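Local coordinates for protein tryptophan decarboxylase 1 (Oryza sativa subsp. japonica, PDB 6KHO) that catalyses the pyridoxal-phosphate-dependent decarboxylation of L-tryptophan to tryptamine and of 5-hydroxy-L-tryptophan to serotonin, working as a homodimer, at residues N99-F104 / L484-G489; A410-F415 / A434-R439; W331-L336 / Q402-S407; E463-T468 / E503-T508. All coordinates share one frame; numbering follows the deposited sequence.

Contacts 1, 2 and 3 are buried, whereas contact 4 is only partly so and lies away from the annotated sites. Strands 481-487 and 435-440, neighbours in the four-stranded antiparallel sheet, serve contacts 1 and 2, which are joined by probable backbone hydrogen bonds and the ring pair F415 and F486. Contacts 2 and 3 share helix 386-420 and meet where A434 packs on W331. I505 of contact 4 reaches F415 and F438 of contact 2. The chemistry follows the place: contact 1, beside the cofactor, holds a two-nitrogen arginine grip on one carbonyl, a cation-pi contact and bridging waters; contact 3 joins one histidine bond to ring packing; contacts 2 and 4 are apolar across their interfaces.

Contact 1: residues N99-F104 / L484-G489; sequences NFFAFF and LRFAVG
R485 sends its guanidinium to the backbone of F103: NH1 to F103 O is 2.8 Å, in the carbonyl plane on a lone pair, while NH2 to the same O (3.1 Å) comes from above that plane. A bend at chi3 (83°) turns the group end-on to this oxygen, and NH2 also lies over the face of F104, with R485 CZ 4.9 Å from the ring centroid, a cation-pi contact. F486 stacks offset on F101, centroids 4.4 Å apart and planes at 24°. A487 N donates to F101 O (3.0 Å), and A487 CB lies against F103 O. Water 1 joins A487 O to F100 O, and water 3 joins A487 O to A102 O. F104 touches the pyridoxal phosphate and belongs to the serotonin site, and R485 is also bonded to T273 O and S274 O. The arginine thus ties the strand end to two cofactor-pocket loops, and its charge probably polarises the F103 carbonyl.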
loop_
_atom_site.group_PDB
_atom_site.type_symbol
_atom_site.label_atom_id
_atom_site.label_comp_id
_atom_site.label_asym_id
_atom_site.label_seq_id
_atom_site.Cartn_x
_atom_site.Cartn_y
_atom_site.Cartn_z
ATOM N N ASN A 99 3.974 -6.829 26.641
ATOM C CA ASN A 99 3.063 -6.061 27.478
ATOM C C ASN A 99 2.242 -5.049 26.683
ATOM O O ASN A 99 1.606 -4.175 27.278
ATOM C CB ASN A 99 3.856 -5.357 28.594
ATOM C CG ASN A 99 4.545 -6.341 29.521
ATOM O OD1 ASN A 99 4.007 -7.423 29.795
ATOM N ND2 ASN A 99 5.752 -5.989 29.993
ATOM N N PHE A 100 2.268 -5.130 25.354
ATOM C CA PHE A 100 1.383 -4.335 24.511
ATOM C C PHE A 100 0.023 -5.027 24.472
ATOM O O PHE A 100 -0.080 -6.160 23.993
ATOM C CB PHE A 100 1.989 -4.203 23.110
ATOM C CG PHE A 100 1.196 -3.351 22.168
ATOM C CD1 PHE A 100 0.101 -3.871 21.490
ATOM C CD2 PHE A 100 1.566 -2.038 21.930
ATOM C CE1 PHE A 100 -0.627 -3.086 20.600
ATOM C CE2 PHE A 100 0.857 -1.252 21.038
ATOM C CZ PHE A 100 -0.259 -1.777 20.378
ATOM N N PHE A 101 -1.013 -4.365 25.003
ATOM C CA PHE A 101 -2.346 -4.959 25.128
ATOM C C PHE A 101 -3.423 -4.178 24.382
ATOM O O PHE A 101 -4.612 -4.413 24.619
ATOM C CB PHE A 101 -2.759 -5.075 26.605
ATOM C CG PHE A 101 -1.775 -5.817 27.471
ATOM C CD1 PHE A 101 -1.537 -7.171 27.284
ATOM C CD2 PHE A 101 -1.108 -5.166 28.492
ATOM C CE1 PHE A 101 -0.637 -7.855 28.089
ATOM C CE2 PHE A 101 -0.210 -5.851 29.305
ATOM C CZ PHE A 101 0.019 -7.195 29.104
ATOM N N ALA A 102 -3.048 -3.254 23.503
ATOM C CA ALA A 102 -3.972 -2.323 22.875
ATOM C C ALA A 102 -4.387 -2.778 21.470
ATOM O O ALA A 102 -3.739 -3.623 20.841
ATOM C CB ALA A 102 -3.340 -0.932 22.814
ATOM N N PHE A 103 -5.491 -2.197 20.988
ATOM C CA PHE A 103 -5.983 -2.367 19.609
ATOM C C PHE A 103 -6.099 -3.863 19.314
ATOM O O PHE A 103 -6.778 -4.578 20.065
ATOM C CB PHE A 103 -5.069 -1.564 18.692
ATOM C CG PHE A 103 -4.827 -0.157 19.182
ATOM C CD1 PHE A 103 -5.891 0.715 19.357
ATOM C CD2 PHE A 103 -3.551 0.282 19.500
ATOM C CE1 PHE A 103 -5.687 2.002 19.831
ATOM C CE2 PHE A 103 -3.337 1.574 19.971
ATOM C CZ PHE A 103 -4.406 2.432 20.135
ATOM N N PHE A 104 -5.497 -4.371 18.239
ATOM C CA PHE A 104 -5.228 -5.795 18.105
ATOM C C PHE A 104 -3.734 -5.973 17.851
ATOM O O PHE A 104 -3.110 -5.113 17.232
ATOM C CB PHE A 104 -6.026 -6.440 16.964
ATOM C CG PHE A 104 -7.516 -6.397 17.166
ATOM C CD1 PHE A 104 -8.112 -7.069 18.230
ATOM C CD2 PHE A 104 -8.320 -5.681 16.295
ATOM C CE1 PHE A 104 -9.485 -7.032 18.404
ATOM C CE2 PHE A 104 -9.703 -5.636 16.474
ATOM C CZ PHE A 104 -10.277 -6.304 17.535
ATOM N N LEU A 484 -12.293 -0.778 29.378
ATOM C CA LEU A 484 -10.911 -1.083 29.048
ATOM C C LEU A 484 -10.868 -2.322 28.162
ATOM O O LEU A 484 -11.478 -3.349 28.488
ATOM C CB LEU A 484 -10.084 -1.311 30.318
ATOM C CG LEU A 484 -9.923 -0.122 31.274
ATOM C CD1 LEU A 484 -8.813 -0.372 32.291
ATOM C CD2 LEU A 484 -9.655 1.162 30.503
ATOM N N ARG A 485 -10.148 -2.225 27.046
ATOM C CA ARG A 485 -9.862 -3.388 26.215
ATOM C C ARG A 485 -8.566 -4.060 26.661
ATOM O O ARG A 485 -7.576 -3.389 26.973
ATOM C CB ARG A 485 -9.753 -2.984 24.742
ATOM C CG ARG A 485 -11.033 -2.436 24.142
ATOM C CD ARG A 485 -10.785 -1.873 22.747
ATOM N NE ARG A 485 -10.797 -2.906 21.709
ATOM C CZ ARG A 485 -9.708 -3.529 21.259
ATOM N NH1 ARG A 485 -8.506 -3.248 21.764
ATOM N NH2 ARG A 485 -9.819 -4.448 20.304
ATOM N N PHE A 486 -8.582 -5.393 26.684
ATOM C CA PHE A 486 -7.397 -6.218 26.919
ATOM C C PHE A 486 -7.271 -7.190 25.744
ATOM O O PHE A 486 -7.936 -8.232 25.715
ATOM C CB PHE A 486 -7.488 -6.960 28.255
ATOM C CG PHE A 486 -6.161 -7.469 28.756
ATOM C CD1 PHE A 486 -5.269 -6.616 29.393
ATOM C CD2 PHE A 486 -5.803 -8.800 28.582
ATOM C CE1 PHE A 486 -4.050 -7.082 29.856
ATOM C CE2 PHE A 486 -4.581 -9.276 29.037
ATOM C CZ PHE A 486 -3.701 -8.418 29.675
ATOM N N ALA A 487 -6.422 -6.845 24.772
ATOM C CA ALA A 487 -6.280 -7.604 23.533
ATOM C C ALA A 487 -5.023 -8.461 23.626
ATOM O O ALA A 487 -3.901 -7.947 23.535
ATOM C CB ALA A 487 -6.230 -6.661 22.332
ATOM N N VAL A 488 -5.223 -9.760 23.806
ATOM C CA VAL A 488 -4.153 -10.729 24.008
ATOM C C VAL A 488 -3.576 -11.133 22.656
ATOM O O VAL A 488 -4.303 -11.200 21.659
ATOM C CB VAL A 488 -4.708 -11.952 24.770
ATOM C CG1 VAL A 488 -3.818 -13.169 24.600
ATOM C CG2 VAL A 488 -4.918 -11.625 26.254
ATOM N N GLY A 489 -2.261 -11.387 22.608
ATOM C CA GLY A 489 -1.694 -12.082 21.467
ATOM C C GLY A 489 -0.426 -11.529 20.841
ATOM O O GLY A 489 0.056 -12.086 19.846
HETATM O O HOH W 1 -1.214 -8.503 23.296
HETATM O O HOH W 2 -6.212 -2.016 25.413
HETATM O O HOH W 3 -2.891 -6.064 21.434
HETATM O O HOH W 4 -7.292 -0.827 22.972
#

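Contact 2: residues A410-F415 / A434-R439; sequences AMAKVF and ALVCFR
F415 points the edge of its ring at the face of F438, a T-shaped pair with centroids 5.4 Å apart and planes at 78°. The atom leading the approach is F415 CZ, 4.0 Å from F438 CE1 and set toward the rim of the F438 ring instead of over its centre. F415 CG lies anti to the backbone N (chi1 -178°), which carries the ring out from the helix toward the strand. F438 answers with CG between its backbone N and carbonyl carbon, and the two side chains cross at about a right angle. V436 fills the edge of the F415 ring nearer the helix: its CG1 sits in the ring plane, 3.9 Å from F415 CD2. Helix 386-420 here covers a face of the four-stranded antiparallel sheet, running nearly along strand 435-440, with the short axes 8.4 Å apart and 16° from parallel. V436 and F438, two residues apart on the strand, both turn their CB atoms to the helix. The other methyl of V436, CG2, reaches the backbone at A412 O (3.6 Å). One turn before F415, A412 brings the helix closest to the chain leading into the strand, its CB 3.6 Å from A434 CA. F415 also stacks on F486 and touches V498 of helix 495-513.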
loop_
_atom_site.group_PDB
_atom_site.type_symbol
_atom_site.label_atom_id
_atom_site.label_comp_id
_atom_site.label_asym_id
_atom_site.label_seq_id
_atom_site.Cartn_x
_atom_site.Cartn_y
_atom_site.Cartn_z
ATOM N N ALA A 410 -6.882 -19.203 24.633
ATOM C CA ALA A 410 -6.816 -19.797 25.963
ATOM C C ALA A 410 -6.187 -18.839 26.971
ATOM O O ALA A 410 -6.634 -18.769 28.120
ATOM C CB ALA A 410 -6.054 -21.121 25.904
ATOM N N MET A 411 -5.161 -18.081 26.561
ATOM C CA MET A 411 -4.646 -17.012 27.420
ATOM C C MET A 411 -5.722 -15.973 27.708
ATOM O O MET A 411 -5.859 -15.512 28.846
ATOM C CB MET A 411 -3.426 -16.333 26.788
ATOM C CG MET A 411 -2.157 -17.187 26.724
ATOM S SD MET A 411 -0.649 -16.189 26.541
ATOM C CE MET A 411 -0.899 -15.434 24.934
ATOM N N ALA A 412 -6.487 -15.575 26.685
ATOM C CA ALA A 412 -7.583 -14.630 26.905
ATOM C C ALA A 412 -8.620 -15.195 27.871
ATOM O O ALA A 412 -9.190 -14.452 28.679
ATOM C CB ALA A 412 -8.246 -14.262 25.576
ATOM N N LYS A 413 -8.881 -16.501 27.800
ATOM C CA LYS A 413 -9.838 -17.103 28.722
ATOM C C LYS A 413 -9.306 -17.091 30.149
ATOM O O LYS A 413 -10.080 -16.899 31.093
ATOM C CB LYS A 413 -10.179 -18.528 28.286
ATOM C CG LYS A 413 -11.555 -18.988 28.746
ATOM C CD LYS A 413 -11.723 -20.496 28.635
ATOM C CE LYS A 413 -12.993 -20.960 29.352
ATOM N NZ LYS A 413 -12.979 -20.604 30.803
ATOM N N VAL A 414 -7.995 -17.282 30.323
ATOM C CA VAL A 414 -7.384 -17.138 31.642
ATOM C C VAL A 414 -7.652 -15.743 32.197
ATOM O O VAL A 414 -8.089 -15.586 33.344
ATOM C CB VAL A 414 -5.875 -17.446 31.569
ATOM C CG1 VAL A 414 -5.143 -16.871 32.766
ATOM C CG2 VAL A 414 -5.637 -18.955 31.485
ATOM N N PHE A 415 -7.423 -14.708 31.382
ATOM C CA PHE A 415 -7.620 -13.339 31.851
ATOM C C PHE A 415 -9.090 -13.048 32.146
ATOM O O PHE A 415 -9.403 -12.342 33.115
ATOM C CB PHE A 415 -7.089 -12.347 30.818
ATOM C CG PHE A 415 -7.196 -10.907 31.243
ATOM C CD1 PHE A 415 -6.180 -10.311 31.963
ATOM C CD2 PHE A 415 -8.301 -10.143 30.896
ATOM C CE1 PHE A 415 -6.260 -8.989 32.340
ATOM C CE2 PHE A 415 -8.394 -8.813 31.275
ATOM C CZ PHE A 415 -7.374 -8.236 31.998
ATOM N N ALA A 434 -9.837 -13.346 21.230
ATOM C CA ALA A 434 -8.746 -13.134 22.178
ATOM C C ALA A 434 -8.772 -11.736 22.788
ATOM O O ALA A 434 -7.759 -11.282 23.336
ATOM C CB ALA A 434 -7.391 -13.405 21.518
ATOM N N LEU A 435 -9.907 -11.046 22.708
ATOM C CA LEU A 435 -10.078 -9.727 23.299
ATOM C C LEU A 435 -11.081 -9.823 24.443
ATOM O O LEU A 435 -12.169 -10.392 24.279
ATOM C CB LEU A 435 -10.554 -8.711 22.259
ATOM C CG LEU A 435 -11.095 -7.363 22.759
ATOM C CD1 LEU A 435 -9.954 -6.404 23.114
ATOM C CD2 LEU A 435 -12.026 -6.743 21.729
ATOM N N VAL A 436 -10.711 -9.267 25.595
ATOM C CA VAL A 436 -11.582 -9.208 26.766
ATOM C C VAL A 436 -11.895 -7.745 27.046
ATOM O O VAL A 436 -10.981 -6.919 27.152
ATOM C CB VAL A 436 -10.931 -9.868 27.994
ATOM C CG1 VAL A 436 -11.788 -9.634 29.232
ATOM C CG2 VAL A 436 -10.718 -11.346 27.758
ATOM N N CYS A 437 -13.179 -7.422 27.168
ATOM C CA CYS A 437 -13.603 -6.082 27.552
ATOM C C CYS A 437 -14.051 -6.123 29.011
ATOM O O CYS A 437 -14.885 -6.954 29.382
ATOM C CB CYS A 437 -14.735 -5.577 26.651
ATOM S SG CYS A 437 -14.274 -5.196 24.920
ATOM N N PHE A 438 -13.494 -5.233 29.830
ATOM C CA PHE A 438 -13.734 -5.267 31.265
ATOM C C PHE A 438 -13.685 -3.848 31.805
ATOM O O PHE A 438 -13.177 -2.933 31.150
ATOM C CB PHE A 438 -12.713 -6.158 31.993
ATOM C CG PHE A 438 -11.348 -5.536 32.135
ATOM C CD1 PHE A 438 -10.523 -5.366 31.030
ATOM C CD2 PHE A 438 -10.891 -5.113 33.371
ATOM C CE1 PHE A 438 -9.269 -4.788 31.158
ATOM C CE2 PHE A 438 -9.632 -4.537 33.506
ATOM C CZ PHE A 438 -8.823 -4.372 32.400
ATOM N N ARG A 439 -14.234 -3.665 33.007
ATOM C CA ARG A 439 -14.150 -2.359 33.646
ATOM C C ARG A 439 -14.357 -2.497 35.146
ATOM O O ARG A 439 -14.830 -3.524 35.644
ATOM C CB ARG A 439 -15.161 -1.372 33.050
ATOM C CG ARG A 439 -16.619 -1.672 33.340
ATOM C CD ARG A 439 -17.456 -0.448 33.001
ATOM N NE ARG A 439 -18.552 -0.256 33.945
ATOM C CZ ARG A 439 -18.939 0.927 34.409
ATOM N NH1 ARG A 439 -18.316 2.036 34.021
ATOM N NH2 ARG A 439 -19.952 1.002 35.262
#

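Contact 3: residues W331-L336 / Q402-S407; sequences WLMTCL and QEHIRS
W331 holds CG anti to its backbone N (chi1 -156°); with I405 CG1 anti to the carbonyl carbon and a further bend at chi2 (-63°), the I405 CD1 methyl comes to lie over the indole. In the fold-type I (aspartate aminotransferase-like) fold of this group II decarboxylase, W331 directly follows K330, the lysine that forms the internal aldimine in the working enzyme though not joined to the cofactor in this structure, so the contact packs the chain after that lysine against helix 386-420. I405 CD1 stands 3.7 Å from the centroid of the five-membered ring, a CH-pi contact over the ring centre. NE1 of the indole bonds to D408 OD2 one turn further along the helix, and Y301 stacks on the ring. H404 turns its imidazole obliquely to the indole and donates from NE2 to W331 O (3.0 Å, N-H...O 160°). The oxygen lies near the imidazole plane, but NE2 approaches from above the carbonyl plane. M333 and H404 approach from opposite directions, and M333, bent at chi3, puts sulfur and methyl over one face of the imidazole. M333 SD lies 4.1 Å from the imidazole centroid, and M333 CE 3.3 Å from H404 CD2.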
loop_
_atom_site.group_PDB
_atom_site.type_symbol
_atom_site.label_atom_id
_atom_site.label_comp_id
_atom_site.label_asym_id
_atom_site.label_seq_id
_atom_site.Cartn_x
_atom_site.Cartn_y
_atom_site.Cartn_z
ATOM N N TRP A 331 -3.790 -11.250 12.931
ATOM C CA TRP A 331 -3.698 -12.432 13.782
ATOM C C TRP A 331 -3.149 -13.662 13.052
ATOM O O TRP A 331 -3.411 -14.792 13.475
ATOM C CB TRP A 331 -5.090 -12.727 14.363
ATOM C CG TRP A 331 -5.122 -13.503 15.655
ATOM C CD1 TRP A 331 -4.054 -13.898 16.424
ATOM C CD2 TRP A 331 -6.295 -13.982 16.323
ATOM N NE1 TRP A 331 -4.503 -14.590 17.534
ATOM C CE2 TRP A 331 -5.872 -14.660 17.487
ATOM C CE3 TRP A 331 -7.673 -13.897 16.049
ATOM C CZ2 TRP A 331 -6.777 -15.250 18.376
ATOM C CZ3 TRP A 331 -8.562 -14.483 16.924
ATOM C CH2 TRP A 331 -8.114 -15.150 18.074
ATOM N N LEU A 332 -2.388 -13.495 11.973
ATOM C CA LEU A 332 -1.849 -14.685 11.309
ATOM C C LEU A 332 -0.343 -14.563 11.057
ATOM O O LEU A 332 0.180 -15.030 10.036
ATOM C CB LEU A 332 -2.608 -14.981 10.016
ATOM C CG LEU A 332 -2.641 -16.457 9.609
ATOM C CD1 LEU A 332 -3.439 -17.265 10.626
ATOM C CD2 LEU A 332 -3.200 -16.638 8.196
ATOM N N MET A 333 0.374 -13.925 11.989
ATOM C CA MET A 333 1.845 -13.966 12.070
ATOM C C MET A 333 2.541 -13.479 10.803
ATOM O O MET A 333 3.655 -13.912 10.498
ATOM C CB MET A 333 2.336 -15.374 12.409
ATOM C CG MET A 333 2.135 -15.730 13.878
ATOM S SD MET A 333 2.536 -17.447 14.213
ATOM C CE MET A 333 1.159 -18.237 13.457
ATOM N N THR A 334 1.907 -12.576 10.066
ATOM C CA THR A 334 2.465 -12.014 8.842
ATOM C C THR A 334 2.612 -10.510 9.037
ATOM O O THR A 334 1.616 -9.820 9.264
ATOM C CB THR A 334 1.549 -12.314 7.651
ATOM O OG1 THR A 334 1.355 -13.735 7.517
ATOM C CG2 THR A 334 2.142 -11.773 6.376
ATOM N N CYS A 335 3.839 -9.993 8.959
ATOM C CA CYS A 335 4.044 -8.575 9.242
ATOM C C CYS A 335 3.291 -7.697 8.234
ATOM O O CYS A 335 3.022 -8.102 7.095
ATOM C CB CYS A 335 5.545 -8.233 9.221
ATOM S SG CYS A 335 6.418 -8.608 7.643
ATOM N N LEU A 336 2.959 -6.474 8.662
ATOM C CA LEU A 336 2.283 -5.528 7.774
ATOM C C LEU A 336 3.125 -5.267 6.524
ATOM O O LEU A 336 4.357 -5.339 6.565
ATOM C CB LEU A 336 2.019 -4.210 8.515
ATOM C CG LEU A 336 0.812 -4.124 9.466
ATOM C CD1 LEU A 336 1.069 -4.799 10.814
ATOM C CD2 LEU A 336 0.415 -2.664 9.669
ATOM N N GLN A 402 -3.166 -23.203 13.630
ATOM C CA GLN A 402 -4.338 -23.416 14.476
ATOM C C GLN A 402 -3.980 -23.334 15.959
ATOM O O GLN A 402 -4.715 -22.728 16.752
ATOM C CB GLN A 402 -4.981 -24.765 14.158
ATOM C CG GLN A 402 -5.638 -24.834 12.782
ATOM C CD GLN A 402 -6.168 -26.221 12.479
ATOM O OE1 GLN A 402 -5.501 -27.217 12.764
ATOM N NE2 GLN A 402 -7.371 -26.296 11.908
ATOM N N GLU A 403 -2.867 -23.950 16.363
ATOM C CA GLU A 403 -2.509 -23.909 17.782
ATOM C C GLU A 403 -2.119 -22.501 18.217
ATOM O O GLU A 403 -2.312 -22.143 19.383
ATOM C CB GLU A 403 -1.395 -24.916 18.081
ATOM C CG GLU A 403 -1.048 -25.117 19.575
ATOM C CD GLU A 403 -2.253 -25.024 20.535
ATOM O OE1 GLU A 403 -3.286 -25.707 20.315
ATOM O OE2 GLU A 403 -2.156 -24.269 21.529
ATOM N N HIS A 404 -1.601 -21.680 17.296
ATOM C CA HIS A 404 -1.338 -20.273 17.597
ATOM C C HIS A 404 -2.635 -19.518 17.905
ATOM O O HIS A 404 -2.703 -18.767 18.885
ATOM C CB HIS A 404 -0.560 -19.635 16.432
ATOM C CG HIS A 404 -0.915 -18.202 16.147
ATOM N ND1 HIS A 404 -0.491 -17.156 16.940
ATOM C CD2 HIS A 404 -1.618 -17.641 15.131
ATOM C CE1 HIS A 404 -0.934 -16.016 16.439
ATOM N NE2 HIS A 404 -1.624 -16.283 15.342
ATOM N N ILE A 405 -3.682 -19.717 17.099
ATOM C CA ILE A 405 -4.987 -19.129 17.423
ATOM C C ILE A 405 -5.463 -19.611 18.791
ATOM O O ILE A 405 -5.860 -18.811 19.648
ATOM C CB ILE A 405 -6.028 -19.463 16.336
ATOM C CG1 ILE A 405 -5.641 -18.880 14.971
ATOM C CG2 ILE A 405 -7.439 -19.007 16.773
ATOM C CD1 ILE A 405 -5.566 -17.371 14.937
ATOM N N ARG A 406 -5.437 -20.929 19.009
ATOM C CA ARG A 406 -6.056 -21.515 20.199
ATOM C C ARG A 406 -5.320 -21.126 21.477
ATOM O O ARG A 406 -5.948 -20.925 22.524
ATOM C CB ARG A 406 -6.114 -23.036 20.055
ATOM C CG ARG A 406 -7.042 -23.476 18.936
ATOM C CD ARG A 406 -6.906 -24.951 18.588
ATOM N NE ARG A 406 -8.008 -25.385 17.733
ATOM C CZ ARG A 406 -7.958 -26.433 16.913
ATOM N NH1 ARG A 406 -6.857 -27.169 16.831
ATOM N NH2 ARG A 406 -9.011 -26.743 16.171
ATOM N N SER A 407 -3.990 -21.033 21.423
ATOM C CA SER A 407 -3.246 -20.649 22.615
ATOM C C SER A 407 -3.479 -19.185 22.969
ATOM O O SER A 407 -3.499 -18.836 24.156
ATOM C CB SER A 407 -1.754 -20.947 22.432
ATOM O OG SER A 407 -1.222 -20.253 21.316
#

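Contact 4: residues E463-T468 / E503-T508; sequences ERLNKT and ELIKKT
L465 pushes both methyls at helix 503-508, its CG anti to the carbonyl carbon (chi1 -62°). The branches divide the work: L465 CD2 packs on L504 CG at 3.7 Å and lies 3.8 Å from T508 OG1, while L465 CD1 meets I505 CG1 at 3.9 Å. L504 takes a different setting, CG anti to the backbone N (chi1 174°), and the two leucines slide past each other in opposite directions. L504 CD2 continues to T468, whose CG2 methyl comes to it tip to tip at 3.9 Å. T508 presents its methyl and not its hydroxyl to R464, with T508 CG2 3.7 Å from R464 CB. Its hydroxyl is turned back along its own helix, donating from T508 OG1 to L504 O (2.7 Å); this carbonyl also accepts T508 N, from the opposite face of its plane. R464 meets the T508 methyl with CB and CD of its extended chain, and its NE forms a salt bridge with E460. These segments of helices 451-468 and 495-513 cross at 122° with axes 10.4 Å apart. Deeper in, I505 also touches L461 on the first helix, F438 on strand 435-440 and F415 on helix 386-420.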
loop_
_atom_site.group_PDB
_atom_site.type_symbol
_atom_site.label_atom_id
_atom_site.label_comp_id
_atom_site.label_asym_id
_atom_site.label_seq_id
_atom_site.Cartn_x
_atom_site.Cartn_y
_atom_site.Cartn_z
ATOM N N GLU A 463 -4.695 5.171 32.660
ATOM C CA GLU A 463 -3.560 6.082 32.569
ATOM C C GLU A 463 -2.474 5.705 33.568
ATOM O O GLU A 463 -1.292 5.971 33.322
ATOM C CB GLU A 463 -4.034 7.527 32.764
ATOM C CG GLU A 463 -5.128 7.938 31.765
ATOM C CD GLU A 463 -5.724 9.322 32.027
ATOM O OE1 GLU A 463 -5.929 10.076 31.048
ATOM O OE2 GLU A 463 -6.003 9.652 33.200
ATOM N N ARG A 464 -2.856 5.050 34.669
ATOM C CA ARG A 464 -1.901 4.582 35.666
ATOM C C ARG A 464 -1.170 3.328 35.206
ATOM O O ARG A 464 0.025 3.176 35.467
ATOM C CB ARG A 464 -2.620 4.317 36.988
ATOM C CG ARG A 464 -2.732 5.550 37.862
ATOM C CD ARG A 464 -3.364 5.243 39.206
ATOM N NE ARG A 464 -3.463 6.454 40.015
ATOM C CZ ARG A 464 -3.497 6.465 41.343
ATOM N NH1 ARG A 464 -3.442 5.327 42.025
ATOM N NH2 ARG A 464 -3.584 7.620 41.988
ATOM N N LEU A 465 -1.868 2.404 34.548
ATOM C CA LEU A 465 -1.173 1.242 34.008
ATOM C C LEU A 465 -0.166 1.662 32.943
ATOM O O LEU A 465 0.946 1.124 32.888
ATOM C CB LEU A 465 -2.183 0.238 33.456
ATOM C CG LEU A 465 -3.148 -0.339 34.498
ATOM C CD1 LEU A 465 -4.404 -0.888 33.845
ATOM C CD2 LEU A 465 -2.481 -1.417 35.345
ATOM N N ASN A 466 -0.510 2.669 32.131
ATOM C CA ASN A 466 0.372 3.084 31.040
ATOM C C ASN A 466 1.625 3.803 31.544
ATOM O O ASN A 466 2.706 3.636 30.966
ATOM C CB ASN A 466 -0.387 3.965 30.052
ATOM C CG ASN A 466 -1.468 3.193 29.287
ATOM O OD1 ASN A 466 -1.497 1.957 29.297
ATOM N ND2 ASN A 466 -2.361 3.923 28.637
ATOM N N LYS A 467 1.510 4.622 32.602
ATOM C CA LYS A 467 2.695 5.311 33.123
ATOM C C LYS A 467 3.701 4.332 33.709
ATOM O O LYS A 467 4.897 4.642 33.774
ATOM C CB LYS A 467 2.299 6.341 34.189
ATOM C CG LYS A 467 1.556 5.724 35.365
ATOM C CD LYS A 467 1.483 6.622 36.601
ATOM C CE LYS A 467 1.147 5.796 37.842
ATOM N NZ LYS A 467 2.125 4.686 38.045
ATOM N N THR A 468 3.232 3.153 34.117
ATOM C CA THR A 468 4.097 2.104 34.649
ATOM C C THR A 468 5.159 1.661 33.639
ATOM O O THR A 468 6.290 1.327 34.017
ATOM C CB THR A 468 3.215 0.928 35.067
ATOM O OG1 THR A 468 2.650 1.199 36.358
ATOM C CG2 THR A 468 3.975 -0.338 35.136
ATOM N N GLU A 503 -2.289 -8.996 37.992
ATOM C CA GLU A 503 -1.808 -8.549 39.297
ATOM C C GLU A 503 -1.574 -7.045 39.314
ATOM O O GLU A 503 -1.886 -6.373 40.302
ATOM C CB GLU A 503 -0.525 -9.292 39.670
ATOM C CG GLU A 503 -0.689 -10.799 39.752
ATOM C CD GLU A 503 -1.752 -11.215 40.747
ATOM O OE1 GLU A 503 -1.840 -10.585 41.822
ATOM O OE2 GLU A 503 -2.501 -12.172 40.457
ATOM N N LEU A 504 -1.042 -6.495 38.222
ATOM C CA LEU A 504 -0.769 -5.063 38.190
ATOM C C LEU A 504 -2.064 -4.258 38.155
ATOM O O LEU A 504 -2.152 -3.183 38.766
ATOM C CB LEU A 504 0.126 -4.724 36.996
ATOM C CG LEU A 504 0.365 -3.230 36.769
ATOM C CD1 LEU A 504 1.077 -2.641 37.975
ATOM C CD2 LEU A 504 1.144 -2.953 35.487
ATOM N N ILE A 505 -3.084 -4.766 37.452
ATOM C CA ILE A 505 -4.401 -4.129 37.468
ATOM C C ILE A 505 -4.995 -4.179 38.871
ATOM O O ILE A 505 -5.451 -3.160 39.405
ATOM C CB ILE A 505 -5.342 -4.799 36.446
ATOM C CG1 ILE A 505 -4.879 -4.537 35.005
ATOM C CG2 ILE A 505 -6.780 -4.316 36.642
ATOM C CD1 ILE A 505 -5.324 -5.605 34.018
ATOM N N LYS A 506 -5.023 -5.373 39.474
ATOM C CA LYS A 506 -5.516 -5.518 40.841
ATOM C C LYS A 506 -4.789 -4.572 41.788
ATOM O O LYS A 506 -5.417 -3.828 42.552
ATOM C CB LYS A 506 -5.356 -6.965 41.310
ATOM C CG LYS A 506 -6.414 -7.901 40.771
ATOM C CD LYS A 506 -6.517 -9.168 41.597
ATOM C CE LYS A 506 -5.151 -9.766 41.857
ATOM N NZ LYS A 506 -5.257 -11.148 42.413
ATOM N N LYS A 507 -3.456 -4.567 41.722
ATOM C CA LYS A 507 -2.658 -3.757 42.636
ATOM C C LYS A 507 -2.936 -2.273 42.442
ATOM O O LYS A 507 -3.147 -1.538 43.412
ATOM C CB LYS A 507 -1.174 -4.073 42.430
ATOM C CG LYS A 507 -0.202 -3.127 43.088
ATOM C CD LYS A 507 1.219 -3.667 42.956
ATOM C CE LYS A 507 2.231 -2.760 43.636
ATOM N NZ LYS A 507 3.397 -3.538 44.155
ATOM N N THR A 508 -2.946 -1.815 41.187
ATOM C CA THR A 508 -3.213 -0.407 40.908
ATOM C C THR A 508 -4.616 -0.003 41.350
ATOM O O THR A 508 -4.831 1.137 41.772
ATOM C CB THR A 508 -3.014 -0.131 39.413
ATOM O OG1 THR A 508 -1.710 -0.573 39.015
ATOM C CG2 THR A 508 -3.159 1.356 39.094
#